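Local coordinates for protein Alpha/beta hydrolase (Pectobacterium atrosepticum SCRI1043, PDB 3BDV) that is probably a hydrolase of the alpha/beta-hydrolase fold, with calcium bound in the crystal, whose natural substrate is not established, at residues 35-40 against 170-175; 40-45 against 175-180. One frame throughout, in Å; residues are numbered along the deposited sequence.

Contact 1 of 2, residues 35-40 against 170-175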
ATOM      1  N   GLN A  35       1.818   6.069   7.045  1.00 20.50           N
ATOM      2  CA  GLN A  35       2.665   4.875   7.138  1.00 19.75           C
ATOM      3  C   GLN A  35       3.577   4.919   8.375  1.00 19.58           C
ATOM      4  O   GLN A  35       3.821   3.888   9.014  1.00 20.14           O
ATOM      5  CB  GLN A  35       3.475   4.702   5.868  1.00 21.87           C
ATOM      6  CG  GLN A  35       2.644   4.189   4.709  1.00 21.68           C
ATOM      7  CD  GLN A  35       3.447   4.078   3.428  1.00 22.33           C
ATOM      8  OE1 GLN A  35       4.284   4.930   3.166  1.00 25.75           O
ATOM      9  NE2 GLN A  35       3.197   3.048   2.629  1.00 16.71           N
ATOM     10  N   SER A  36       3.990   6.130   8.755  1.00 21.74           N
ATOM     11  CA  SER A  36       4.785   6.318   9.954  1.00 18.96           C
ATOM     12  C   SER A  36       3.932   6.217  11.227  1.00 19.02           C
ATOM     13  O   SER A  36       4.383   5.656  12.235  1.00 20.33           O
ATOM     14  CB  SER A  36       5.601   7.627   9.884  1.00 22.11           C
ATOM     15  OG  SER A  36       6.558   7.587   8.804  1.00 20.33           O
ATOM     16  N   HIS A  37       2.733   6.789  11.235  1.00 19.64           N
ATOM     17  CA  HIS A  37       1.816   6.534  12.336  1.00 18.51           C
ATOM     18  C   HIS A  37       1.654   5.042  12.532  1.00 20.39           C
ATOM     19  O   HIS A  37       1.738   4.526  13.657  1.00 20.81           O
ATOM     20  CB  HIS A  37       0.459   7.192  12.078  1.00 19.67           C
ATOM     21  CG  HIS A  37       0.455   8.654  12.391  1.00 17.57           C
ATOM     22  ND1 HIS A  37      -0.006   9.164  13.585  1.00 24.36           N
ATOM     23  CD2 HIS A  37       0.849   9.720  11.648  1.00 21.02           C
ATOM     24  CE1 HIS A  37       0.113  10.481  13.570  1.00 21.10           C
ATOM     25  NE2 HIS A  37       0.636  10.849  12.411  1.00 19.45           N
ATOM     26  N   TRP A  38       1.443   4.338  11.444  1.00 20.17           N
ATOM     27  CA  TRP A  38       1.162   2.891  11.542  1.00 19.41           C
ATOM     28  C   TRP A  38       2.358   2.078  12.036  1.00 20.28           C
ATOM     29  O   TRP A  38       2.212   1.152  12.849  1.00 20.09           O
ATOM     30  CB  TRP A  38       0.618   2.354  10.215  1.00 19.18           C
ATOM     31  CG  TRP A  38      -0.722   2.922   9.852  1.00 17.21           C
ATOM     32  CD1 TRP A  38      -1.421   3.931  10.511  1.00 18.38           C
ATOM     33  CD2 TRP A  38      -1.498   2.589   8.708  1.00 15.96           C
ATOM     34  NE1 TRP A  38      -2.587   4.172   9.860  1.00 21.00           N
ATOM     35  CE2 TRP A  38      -2.655   3.393   8.735  1.00 17.84           C
ATOM     36  CE3 TRP A  38      -1.341   1.676   7.674  1.00 20.60           C
ATOM     37  CZ2 TRP A  38      -3.643   3.291   7.770  1.00 20.26           C
ATOM     38  CZ3 TRP A  38      -2.317   1.583   6.725  1.00 18.35           C
ATOM     39  CH2 TRP A  38      -3.459   2.374   6.789  1.00 19.03           C
ATOM     40  N   GLU A  39       3.535   2.469  11.590  1.00 19.40           N
ATOM     41  CA  GLU A  39       4.774   1.847  12.047  1.00 21.36           C
ATOM     42  C   GLU A  39       4.965   2.027  13.542  1.00 20.02           C
ATOM     43  O   GLU A  39       5.337   1.093  14.221  1.00 21.55           O
ATOM     44  CB  GLU A  39       5.933   2.446  11.300  1.00 20.76           C
ATOM     45  CG  GLU A  39       7.219   1.727  11.533  1.00 26.68           C
ATOM     46  CD  GLU A  39       8.355   2.367  10.790  1.00 29.19           C
ATOM     47  OE1 GLU A  39       8.290   3.603  10.474  1.00 22.03           O
ATOM     48  OE2 GLU A  39       9.320   1.618  10.554  1.00 31.55           O
ATOM     49  N   ARG A  40       4.754   3.241  14.052  1.00 23.39           N
ATOM     50  CA  ARG A  40       4.809   3.473  15.500  1.00 22.31           C
ATOM     51  C   ARG A  40       3.719   2.701  16.261  1.00 22.84           C
ATOM     52  O   ARG A  40       3.950   2.202  17.361  1.00 21.88           O
ATOM     53  CB  ARG A  40       4.678   4.962  15.857  1.00 21.37           C
ATOM     54  CG  ARG A  40       5.808   5.845  15.391  1.00 19.18           C
ATOM     55  CD  ARG A  40       5.718   7.229  16.007  1.00 21.42           C
ATOM     56  NE  ARG A  40       4.616   8.030  15.452  1.00 26.22           N
ATOM     57  CZ  ARG A  40       4.680   8.695  14.294  1.00 23.26           C
ATOM     58  NH1 ARG A  40       5.773   8.677  13.542  1.00 24.25           N
ATOM     59  NH2 ARG A  40       3.654   9.410  13.917  1.00 22.71           N
ATOM     60  N   PHE A 170      -3.331  12.878   6.954  1.00 22.91           N
ATOM     61  CA  PHE A 170      -3.136  11.433   7.076  1.00 22.45           C
ATOM     62  C   PHE A 170      -1.655  11.223   7.364  1.00 23.29           C
ATOM     63  O   PHE A 170      -0.871  11.029   6.436  1.00 22.86           O
ATOM     64  CB  PHE A 170      -3.489  10.723   5.780  1.00 24.51           C
ATOM     65  CG  PHE A 170      -4.856  11.017   5.269  1.00 20.09           C
ATOM     66  CD1 PHE A 170      -5.079  12.122   4.466  1.00 22.48           C
ATOM     67  CD2 PHE A 170      -5.902  10.196   5.556  1.00 26.75           C
ATOM     68  CE1 PHE A 170      -6.329  12.420   4.009  1.00 21.32           C
ATOM     69  CE2 PHE A 170      -7.177  10.484   5.093  1.00 28.46           C
ATOM     70  CZ  PHE A 170      -7.383  11.592   4.323  1.00 24.05           C
ATOM     71  N   GLY A 171      -1.253  11.274   8.635  1.00 23.17           N
ATOM     72  CA  GLY A 171      -2.140  11.295   9.790  1.00 23.91           C
ATOM     73  C   GLY A 171      -2.414   9.896  10.269  1.00 22.50           C
ATOM     74  O   GLY A 171      -2.065   8.926   9.610  1.00 24.14           O
ATOM     75  N   PRO A 172      -3.063   9.773  11.424  1.00 20.44           N
ATOM     76  CA  PRO A 172      -3.300   8.449  11.955  1.00 20.22           C
ATOM     77  C   PRO A 172      -4.153   7.563  11.081  1.00 19.82           C
ATOM     78  O   PRO A 172      -4.023   6.395  11.181  1.00 22.07           O
ATOM     79  CB  PRO A 172      -4.039   8.698  13.270  1.00 22.00           C
ATOM     80  CG  PRO A 172      -4.099  10.085  13.434  1.00 21.86           C
ATOM     81  CD  PRO A 172      -3.600  10.828  12.300  1.00 21.03           C
ATOM     82  N   TRP A 173      -5.077   8.148  10.327  1.00 21.39           N
ATOM     83  CA  TRP A 173      -5.945   7.420   9.401  1.00 20.33           C
ATOM     84  C   TRP A 173      -6.493   6.095   9.918  1.00 21.72           C
ATOM     85  O   TRP A 173      -6.194   5.007   9.389  1.00 20.07           O
ATOM     86  CB  TRP A 173      -5.233   7.221   8.049  1.00 19.86           C
ATOM     87  CG  TRP A 173      -6.186   6.942   6.881  1.00 18.93           C
ATOM     88  CD1 TRP A 173      -7.484   7.353   6.729  1.00 22.16           C
ATOM     89  CD2 TRP A 173      -5.872   6.171   5.709  1.00 18.40           C
ATOM     90  NE1 TRP A 173      -7.981   6.907   5.529  1.00 18.74           N
ATOM     91  CE2 TRP A 173      -7.023   6.161   4.900  1.00 19.94           C
ATOM     92  CE3 TRP A 173      -4.720   5.518   5.260  1.00 25.83           C
ATOM     93  CZ2 TRP A 173      -7.061   5.510   3.678  1.00 18.53           C
ATOM     94  CZ3 TRP A 173      -4.759   4.825   4.076  1.00 20.97           C
ATOM     95  CH2 TRP A 173      -5.915   4.838   3.283  1.00 22.54           C
ATOM     96  N   GLU A 174      -7.339   6.211  10.932  1.00 23.65           N
ATOM     97  CA  GLU A 174      -8.007   5.054  11.482  1.00 25.46           C
ATOM     98  C   GLU A 174      -8.886   4.363  10.443  1.00 23.11           C
ATOM     99  O   GLU A 174      -9.016   3.122  10.486  1.00 21.53           O
ATOM    100  CB  GLU A 174      -8.805   5.451  12.711  1.00 28.12           C
ATOM    101  CG  GLU A 174      -7.914   5.804  13.866  1.00 34.60           C
ATOM    102  CD  GLU A 174      -8.192   5.003  15.107  1.00 40.76           C
ATOM    103  OE1 GLU A 174      -9.205   4.279  15.157  1.00 56.32           O
ATOM    104  OE2 GLU A 174      -7.392   5.092  16.045  1.00 41.47           O
ATOM    105  N   TYR A 175      -9.481   5.120   9.513  1.00 22.74           N
ATOM    106  CA  TYR A 175     -10.325   4.491   8.484  1.00 23.98           C
ATOM    107  C   TYR A 175      -9.510   3.526   7.627  1.00 21.85           C
ATOM    108  O   TYR A 175      -9.988   2.424   7.314  1.00 20.57           O
ATOM    109  CB  TYR A 175     -11.078   5.509   7.584  1.00 24.72           C
ATOM    110  CG  TYR A 175     -12.067   4.788   6.675  1.00 27.97           C
ATOM    111  CD1 TYR A 175     -13.258   4.276   7.183  1.00 30.75           C
ATOM    112  CD2 TYR A 175     -11.789   4.587   5.332  1.00 24.70           C
ATOM    113  CE1 TYR A 175     -14.148   3.595   6.369  1.00 31.87           C
ATOM    114  CE2 TYR A 175     -12.684   3.914   4.513  1.00 23.31           C
ATOM    115  CZ  TYR A 175     -13.843   3.407   5.040  1.00 26.28           C
ATOM    116  OH  TYR A 175     -14.697   2.682   4.223  1.00 29.97           O
TER

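Contact 2 of 2, residues 40-45 against 175-180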
ATOM      1  N   ARG A  40       4.754   3.241  14.052  1.00 23.39           N
ATOM      2  CA  ARG A  40       4.809   3.473  15.500  1.00 22.31           C
ATOM      3  C   ARG A  40       3.719   2.701  16.261  1.00 22.84           C
ATOM      4  O   ARG A  40       3.950   2.202  17.361  1.00 21.88           O
ATOM      5  CB  ARG A  40       4.678   4.962  15.857  1.00 21.37           C
ATOM      6  CG  ARG A  40       5.808   5.845  15.391  1.00 19.18           C
ATOM      7  CD  ARG A  40       5.718   7.229  16.007  1.00 21.42           C
ATOM      8  NE  ARG A  40       4.616   8.030  15.452  1.00 26.22           N
ATOM      9  CZ  ARG A  40       4.680   8.695  14.294  1.00 23.26           C
ATOM     10  NH1 ARG A  40       5.773   8.677  13.542  1.00 24.25           N
ATOM     11  NH2 ARG A  40       3.654   9.410  13.917  1.00 22.71           N
ATOM     12  N   ARG A  41       2.521   2.624  15.686  1.00 22.14           N
ATOM     13  CA  ARG A  41       1.404   1.944  16.346  1.00 19.79           C
ATOM     14  C   ARG A  41       1.548   0.403  16.404  1.00 21.81           C
ATOM     15  O   ARG A  41       1.139  -0.234  17.404  1.00 20.54           O
ATOM     16  CB  ARG A  41       0.111   2.379  15.646  1.00 19.64           C
ATOM     17  CG  ARG A  41      -1.128   1.954  16.310  1.00 22.56           C
ATOM     18  CD  ARG A  41      -2.285   2.554  15.627  1.00 22.56           C
ATOM     19  NE  ARG A  41      -3.560   2.121  16.195  1.00 25.20           N
ATOM     20  CZ  ARG A  41      -4.683   2.821  16.115  1.00 28.54           C
ATOM     21  NH1 ARG A  41      -4.686   4.013  15.551  1.00 23.02           N
ATOM     22  NH2 ARG A  41      -5.803   2.348  16.631  1.00 28.37           N
ATOM     23  N   PHE A  42       2.219  -0.166  15.393  1.00 20.40           N
ATOM     24  CA  PHE A  42       2.378  -1.605  15.205  1.00 21.14           C
ATOM     25  C   PHE A  42       3.859  -1.901  14.917  1.00 22.18           C
ATOM     26  O   PHE A  42       4.278  -2.063  13.761  1.00 21.13           O
ATOM     27  CB  PHE A  42       1.509  -2.079  14.045  1.00 21.06           C
ATOM     28  CG  PHE A  42       0.044  -1.808  14.252  1.00 22.69           C
ATOM     29  CD1 PHE A  42      -0.684  -2.531  15.170  1.00 23.83           C
ATOM     30  CD2 PHE A  42      -0.574  -0.782  13.592  1.00 24.52           C
ATOM     31  CE1 PHE A  42      -2.035  -2.254  15.413  1.00 23.07           C
ATOM     32  CE2 PHE A  42      -1.921  -0.507  13.810  1.00 24.54           C
ATOM     33  CZ  PHE A  42      -2.644  -1.226  14.737  1.00 22.52           C
ATOM     34  N   PRO A  43       4.679  -1.900  15.967  1.00 24.51           N
ATOM     35  CA  PRO A  43       6.121  -1.948  15.730  1.00 26.21           C
ATOM     36  C   PRO A  43       6.637  -3.233  15.113  1.00 26.61           C
ATOM     37  O   PRO A  43       7.812  -3.290  14.709  1.00 29.32           O
ATOM     38  CB  PRO A  43       6.720  -1.737  17.136  1.00 25.92           C
ATOM     39  CG  PRO A  43       5.616  -1.266  17.997  1.00 28.80           C
ATOM     40  CD  PRO A  43       4.349  -1.793  17.396  1.00 23.93           C
ATOM     41  N   HIS A  44       5.802  -4.267  15.079  1.00 25.64           N
ATOM     42  CA  HIS A  44       6.149  -5.518  14.414  1.00 27.03           C
ATOM     43  C   HIS A  44       5.911  -5.429  12.894  1.00 28.00           C
ATOM     44  O   HIS A  44       6.388  -6.275  12.162  1.00 27.54           O
ATOM     45  CB  HIS A  44       5.355  -6.689  15.003  1.00 30.09           C
ATOM     46  CG  HIS A  44       3.891  -6.391  15.185  1.00 37.27           C
ATOM     47  ND1 HIS A  44       3.433  -5.437  16.074  1.00 32.69           N
ATOM     48  CD2 HIS A  44       2.791  -6.884  14.566  1.00 31.33           C
ATOM     49  CE1 HIS A  44       2.115  -5.376  16.013  1.00 39.02           C
ATOM     50  NE2 HIS A  44       1.700  -6.245  15.108  1.00 33.54           N
ATOM     51  N   TRP A  45       5.168  -4.424  12.416  1.00 24.26           N
ATOM     52  CA  TRP A  45       5.027  -4.266  10.964  1.00 22.95           C
ATOM     53  C   TRP A  45       6.355  -3.929  10.337  1.00 24.26           C
ATOM     54  O   TRP A  45       7.178  -3.310  10.963  1.00 23.72           O
ATOM     55  CB  TRP A  45       4.018  -3.206  10.612  1.00 22.59           C
ATOM     56  CG  TRP A  45       2.600  -3.594  10.973  1.00 22.40           C
ATOM     57  CD1 TRP A  45       2.192  -4.659  11.742  1.00 22.06           C
ATOM     58  CD2 TRP A  45       1.410  -2.887  10.620  1.00 24.60           C
ATOM     59  NE1 TRP A  45       0.816  -4.656  11.863  1.00 24.71           N
ATOM     60  CE2 TRP A  45       0.314  -3.577  11.203  1.00 21.89           C
ATOM     61  CE3 TRP A  45       1.160  -1.746   9.868  1.00 23.50           C
ATOM     62  CZ2 TRP A  45      -1.002  -3.169  11.040  1.00 26.03           C
ATOM     63  CZ3 TRP A  45      -0.151  -1.347   9.694  1.00 22.49           C
ATOM     64  CH2 TRP A  45      -1.217  -2.045  10.298  1.00 21.52           C
ATOM     65  N   TYR A 175      -9.481   5.120   9.513  1.00 22.74           N
ATOM     66  CA  TYR A 175     -10.325   4.491   8.484  1.00 23.98           C
ATOM     67  C   TYR A 175      -9.510   3.526   7.627  1.00 21.85           C
ATOM     68  O   TYR A 175      -9.988   2.424   7.314  1.00 20.57           O
ATOM     69  CB  TYR A 175     -11.078   5.509   7.584  1.00 24.72           C
ATOM     70  CG  TYR A 175     -12.067   4.788   6.675  1.00 27.97           C
ATOM     71  CD1 TYR A 175     -13.258   4.276   7.183  1.00 30.75           C
ATOM     72  CD2 TYR A 175     -11.789   4.587   5.332  1.00 24.70           C
ATOM     73  CE1 TYR A 175     -14.148   3.595   6.369  1.00 31.87           C
ATOM     74  CE2 TYR A 175     -12.684   3.914   4.513  1.00 23.31           C
ATOM     75  CZ  TYR A 175     -13.843   3.407   5.040  1.00 26.28           C
ATOM     76  OH  TYR A 175     -14.697   2.682   4.223  1.00 29.97           O
ATOM     77  N   GLY A 176      -8.286   3.902   7.254  1.00 21.85           N
ATOM     78  CA  GLY A 176      -7.417   2.969   6.542  1.00 21.04           C
ATOM     79  C   GLY A 176      -7.090   1.703   7.334  1.00 21.27           C
ATOM     80  O   GLY A 176      -7.080   0.575   6.801  1.00 21.49           O
ATOM     81  N   LEU A 177      -6.791   1.866   8.615  1.00 19.29           N
ATOM     82  CA  LEU A 177      -6.581   0.730   9.492  1.00 20.40           C
ATOM     83  C   LEU A 177      -7.800  -0.155   9.614  1.00 19.55           C
ATOM     84  O   LEU A 177      -7.689  -1.382   9.602  1.00 19.12           O
ATOM     85  CB  LEU A 177      -6.166   1.227  10.876  1.00 22.20           C
ATOM     86  CG  LEU A 177      -4.771   1.814  11.005  1.00 18.92           C
ATOM     87  CD1 LEU A 177      -4.616   2.311  12.437  1.00 18.65           C
ATOM     88  CD2 LEU A 177      -3.646   0.770  10.615  1.00 20.56           C
ATOM     89  N   LYS A 178      -8.968   0.461   9.747  1.00 20.58           N
ATOM     90  CA  LYS A 178     -10.240  -0.296   9.754  1.00 23.09           C
ATOM     91  C   LYS A 178     -10.421  -1.127   8.486  1.00 23.11           C
ATOM     92  O   LYS A 178     -10.680  -2.307   8.555  1.00 20.94           O
ATOM     93  CB  LYS A 178     -11.438   0.642   9.969  1.00 23.66           C
ATOM     94  CG  LYS A 178     -12.812  -0.058   9.991  1.00 26.75           C
ATOM     95  CD  LYS A 178     -14.037   0.895  10.035  1.00 33.07           C
ATOM     96  CE  LYS A 178     -14.601   1.191   8.611  1.00 38.33           C
ATOM     97  NZ  LYS A 178     -15.484   0.139   7.958  1.00 26.91           N
ATOM     98  N   ARG A 179     -10.310  -0.502   7.316  1.00 19.40           N
ATOM     99  CA  ARG A 179     -10.393  -1.260   6.071  1.00 21.06           C
ATOM    100  C   ARG A 179      -9.349  -2.344   5.929  1.00 20.58           C
ATOM    101  O   ARG A 179      -9.630  -3.424   5.407  1.00 19.77           O
ATOM    102  CB  ARG A 179     -10.331  -0.298   4.872  1.00 20.61           C
ATOM    103  CG  ARG A 179     -11.468   0.617   4.846  1.00 27.24           C
ATOM    104  CD  ARG A 179     -12.779  -0.136   4.795  1.00 27.25           C
ATOM    105  NE  ARG A 179     -12.868  -1.000   3.624  1.00 25.56           N
ATOM    106  CZ  ARG A 179     -13.485  -0.692   2.484  1.00 25.41           C
ATOM    107  NH1 ARG A 179     -14.115   0.461   2.339  1.00 24.32           N
ATOM    108  NH2 ARG A 179     -13.523  -1.600   1.500  1.00 26.34           N
ATOM    109  N   LEU A 180      -8.124  -2.060   6.333  1.00 21.30           N
ATOM    110  CA  LEU A 180      -7.092  -3.043   6.299  1.00 20.09           C
ATOM    111  C   LEU A 180      -7.445  -4.266   7.151  1.00 20.00           C
ATOM    112  O   LEU A 180      -7.188  -5.385   6.782  1.00 23.13           O
ATOM    113  CB  LEU A 180      -5.804  -2.432   6.830  1.00 21.97           C
ATOM    114  CG  LEU A 180      -4.580  -3.359   6.920  1.00 22.68           C
ATOM    115  CD1 LEU A 180      -4.211  -4.031   5.563  1.00 16.95           C
ATOM    116  CD2 LEU A 180      -3.442  -2.602   7.511  1.00 22.61           C
TER

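Contact 1 of 2, residues 35-40 against 170-175
The polar part of this contact is a single hydrogen bond, from the indole nitrogen of W38 on helix 34-41 to the main-chain carbonyl of P172. NE1 of W38 lies 3.0 Å from O of P172, and the N-H...O angle is 156°. The acceptor sits almost in the indole plane, whereas on the carbonyl side the donor stands above the carbonyl plane, 40° out of it. W173 O also reaches the indole edge, 3.5 Å from W38 CZ2.

Aromatic packing follows from the same indole. Its six-membered ring and that of W173 are within 12° of parallel, yet with centroids 5.6 Å apart, so they meet by their rims rather than as a full stack; W38 CZ2 comes 3.5 Å from W173 CE3. W173, at the N-cap position of helix 174-185, has CG anti to its own N, which lays the indole alongside that of W38; both tryptophans touch M103 of strand 99-105.

H37 makes the third set of contacts, with its imidazole laid over the loop. One face covers the G171-P172 peptide, CD2 of H37 being 3.5 Å from G171 C, and P172 CD makes a CH-pi contact 4.2 Å from the ring centroid. R40 NH2 lies over the opposite face, while NE2 hydrogen-bonds to E32. The cis F170-G171 peptide and the positive phi of G171 are part of the bend that presents the G171-P172 peptide to the H37 face.

The indole N-H thus satisfies P172 O, while the H37 face on G171-P172 and the W38 rim on W173 pack the loop leading into helix 174-185 against helix 34-41.

Contact 2 of 2, residues 40-45 against 175-180
R41 sends its side chain out with CG anti to the backbone N (chi1 -171°) and stays extended to NE, which carries the guanidinium across to L177. L177 has CG anti to its carbonyl carbon (chi1 -71°), and its two methyls part toward different neighbours.

CD1 of L177 lies over one face of the guanidinium, 3.5 Å from R41 NH1, a van der Waals contact that leaves the N-H groups pointing elsewhere: NE is paired with D8 of helix 4-15 and NH1 with E174. The other methyl, CD2, is 3.8 Å from F42 CE2 and 3.7 Å from W45 CH2, so one branch touches two aromatic rings, each obliquely. L180, one helical turn on, approaches W45 from the opposite direction, its CD2 3.6 Å from W45 CH2.

The rings are themselves layered within 40-45, where a type I turn from F42 to W45, with W45 N 2.9 Å from F42 O, brings W45 CZ2 over one face of F42 while R41 CG covers the other.

No polar pairing links the two segments: methyl groups meet aromatic carbons and one guanidinium face, joining the end of helix 34-41 and the turn after it to helix 174-185. The R41 charge is probably balanced by D8 and E174, which lie outside these two segments.

Contacts 1 and 2 have centres 7 Å apart and both join helix 34-41, or the turn after it, to helix 174-185 and the loop before it. Their segments alternate along the chain, and R40 and Y175 belong to both, so the paired chain segments advance together, 35 to 45 along one side and 170 to 180 along the other. W38 bridges them: its indole packs on L177 and G176, and its CB on W45. About 130 residues, including five of the six strands of the parallel sheet, lie between the paired segments, so the interface brings early and late parts of the alpha/beta-hydrolase fold together beside that sheet, away from the calcium sites; the W45 side chain is about 10 Å from a bound calcium ion.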